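Local coordinates for pectinesterase (Aspergillus niger, PDB 5C1E), which hydrolyses the methyl esters of pectin's galacturonosyl chain, releasing methanol, and is probably involved in the maceration and soft-rotting of plant tissue, at residues V74-I80 with I106-Y112. Numbering follows the deposited sequence.
Sequences VTITHTI and INVENGY
The amide of Asn110 lies against the backbone of Ile80: ND2 donates to Ile80 O at 2.9 Å, nearly in the planes of both amide and carbonyl, and also reaches Val119 O. At its other edge, OD1 takes the N-H of Tyr112 at 3.0 Å, an Asx turn, and a weak bond from Ile80 N, so the amide is held from both ends. With CG anti to the backbone N (chi1 -172°), the amide is brought to segment 74-80. The Tyr112 ring meets Ile80 C and Thr79 CG2 obliquely. On the face with Thr75 and Asn107, the Glu109 carboxylate lies alongside Thr77, whose OG1 donates to the anti lone pair of Glu109 OE1 at 2.6 Å; Thr75 CG2 packs against CD. Asn107 OD1 accepts from Asn72 ND2. On the face with Ile76 and Val108, Ile76 CD1 rests on Ile106 CG2 at 3.8 Å. Backbone bonds join the strands: Asn107 N to Val74 O, Ile76 N to Asn107 O at 2.8 Å and Glu109 N to Ile76 O. Strands 43-46 and 134-136 flank the pair, as expected for successive coils of the right-handed parallel beta-helix of pectin methylesterases.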
loop_
_atom_site.group_PDB
_atom_site.type_symbol
_atom_site.label_atom_id
_atom_site.label_comp_id
_atom_site.label_asym_id
_atom_site.label_seq_id
_atom_site.Cartn_x
_atom_site.Cartn_y
_atom_site.Cartn_z
ATOM N N VAL A 74 11.118 11.983 -5.131
ATOM C CA VAL A 74 10.638 12.505 -3.855
ATOM C C VAL A 74 10.528 11.353 -2.876
ATOM O O VAL A 74 9.814 10.381 -3.131
ATOM C CB VAL A 74 9.282 13.208 -3.979
ATOM C CG1 VAL A 74 8.812 13.701 -2.616
ATOM C CG2 VAL A 74 9.393 14.372 -4.942
ATOM N N THR A 75 11.269 11.446 -1.777
ATOM C CA THR A 75 11.199 10.446 -0.726
ATOM C C THR A 75 10.824 11.137 0.574
ATOM O O THR A 75 11.442 12.142 0.939
ATOM C CB THR A 75 12.540 9.698 -0.593
ATOM O OG1 THR A 75 12.771 8.948 -1.788
ATOM C CG2 THR A 75 12.504 8.718 0.571
ATOM N N ILE A 76 9.799 10.610 1.244
ATOM C CA ILE A 76 9.449 10.994 2.606
ATOM C C ILE A 76 9.938 9.895 3.536
ATOM O O ILE A 76 9.543 8.724 3.398
ATOM C CB ILE A 76 7.930 11.181 2.791
ATOM C CG1 ILE A 76 7.384 12.084 1.686
ATOM C CG2 ILE A 76 7.626 11.769 4.176
ATOM C CD1 ILE A 76 5.901 12.297 1.724
ATOM N N THR A 77 10.785 10.258 4.494
ATOM C CA THR A 77 11.376 9.261 5.354
ATOM C C THR A 77 11.381 9.681 6.818
ATOM O O THR A 77 11.569 10.843 7.144
ATOM C CB THR A 77 12.820 8.909 4.920
ATOM O OG1 THR A 77 13.302 7.809 5.702
ATOM C CG2 THR A 77 13.740 10.085 5.065
ATOM N N HIS A 78 11.190 8.681 7.675
ATOM C CA HIS A 78 11.277 8.846 9.119
ATOM C C HIS A 78 11.524 7.456 9.701
ATOM O O HIS A 78 11.218 6.444 9.066
ATOM C CB HIS A 78 9.994 9.492 9.656
ATOM C CG HIS A 78 10.008 9.766 11.135
ATOM N ND1 HIS A 78 9.286 9.014 12.035
ATOM C CD2 HIS A 78 10.609 10.741 11.860
ATOM C CE1 HIS A 78 9.472 9.488 13.256
ATOM N NE2 HIS A 78 10.268 10.538 13.176
ATOM N N THR A 79 12.129 7.393 10.879
ATOM C CA THR A 79 12.465 6.112 11.482
ATOM C C THR A 79 11.997 6.076 12.936
ATOM O O THR A 79 12.451 6.873 13.759
ATOM C CB THR A 79 13.984 5.868 11.437
ATOM O OG1 THR A 79 14.416 5.785 10.072
ATOM C CG2 THR A 79 14.347 4.582 12.132
ATOM N N ILE A 80 11.073 5.159 13.215
ATOM C CA ILE A 80 10.682 4.793 14.558
ATOM C C ILE A 80 9.853 3.514 14.514
ATOM O O ILE A 80 9.137 3.279 13.542
ATOM C CB ILE A 80 9.896 5.931 15.264
ATOM C CG1 ILE A 80 9.737 5.651 16.758
ATOM C CG2 ILE A 80 8.555 6.185 14.607
ATOM C CD1 ILE A 80 9.232 6.857 17.528
ATOM N N ILE A 106 5.288 9.385 -5.253
ATOM C CA ILE A 106 6.010 9.703 -4.016
ATOM C C ILE A 106 6.473 8.399 -3.378
ATOM O O ILE A 106 5.730 7.409 -3.382
ATOM C CB ILE A 106 5.124 10.540 -3.076
ATOM C CG1 ILE A 106 4.947 11.933 -3.711
ATOM C CG2 ILE A 106 5.727 10.592 -1.676
ATOM C CD1 ILE A 106 4.563 13.046 -2.820
ATOM N N ASN A 107 7.707 8.389 -2.882
ATOM C CA ASN A 107 8.212 7.276 -2.084
ATOM C C ASN A 107 8.023 7.595 -0.599
ATOM O O ASN A 107 8.334 8.703 -0.172
ATOM C CB ASN A 107 9.705 7.038 -2.312
ATOM C CG ASN A 107 10.047 6.775 -3.757
ATOM O OD1 ASN A 107 9.198 6.419 -4.574
ATOM N ND2 ASN A 107 11.295 6.974 -4.086
ATOM N N VAL A 108 7.541 6.617 0.158
ATOM C CA VAL A 108 7.405 6.717 1.600
ATOM C C VAL A 108 8.129 5.559 2.256
ATOM O O VAL A 108 7.933 4.394 1.882
ATOM C CB VAL A 108 5.910 6.721 2.053
ATOM C CG1 VAL A 108 5.793 6.864 3.571
ATOM C CG2 VAL A 108 5.153 7.849 1.374
ATOM N N GLU A 109 8.945 5.869 3.257
ATOM C CA GLU A 109 9.704 4.839 3.935
ATOM C C GLU A 109 9.751 5.037 5.433
ATOM O O GLU A 109 9.665 6.147 5.933
ATOM C CB GLU A 109 11.121 4.736 3.376
ATOM C CG GLU A 109 11.934 5.995 3.498
ATOM C CD GLU A 109 13.401 5.781 3.137
ATOM O OE1 GLU A 109 14.292 6.263 3.887
ATOM O OE2 GLU A 109 13.648 5.127 2.099
ATOM N N ASN A 110 9.835 3.919 6.126
ATOM C CA ASN A 110 10.236 3.907 7.535
ATOM C C ASN A 110 11.604 3.221 7.569
ATOM O O ASN A 110 11.727 2.091 7.122
ATOM C CB ASN A 110 9.197 3.190 8.404
ATOM C CG ASN A 110 9.481 3.333 9.904
ATOM O OD1 ASN A 110 10.615 3.222 10.339
ATOM N ND2 ASN A 110 8.445 3.582 10.693
ATOM N N GLY A 111 12.627 3.916 8.076
ATOM C CA GLY A 111 13.988 3.392 8.071
ATOM C C GLY A 111 14.369 2.485 9.233
ATOM O O GLY A 111 15.536 2.146 9.375
ATOM N N TYR A 112 13.400 2.042 10.039
ATOM C CA TYR A 112 13.718 1.242 11.217
ATOM C C TYR A 112 14.448 -0.041 10.863
ATOM O O TYR A 112 15.444 -0.389 11.502
ATOM C CB TYR A 112 12.474 0.912 12.057
ATOM C CG TYR A 112 12.848 0.274 13.382
ATOM C CD1 TYR A 112 13.244 1.053 14.461
ATOM C CD2 TYR A 112 12.850 -1.109 13.541
ATOM C CE1 TYR A 112 13.626 0.467 15.669
ATOM C CE2 TYR A 112 13.230 -1.703 14.753
ATOM C CZ TYR A 112 13.618 -0.906 15.809
ATOM O OH TYR A 112 13.985 -1.471 17.024
HETATM O O HOH W 1 13.850 6.542 -1.947
#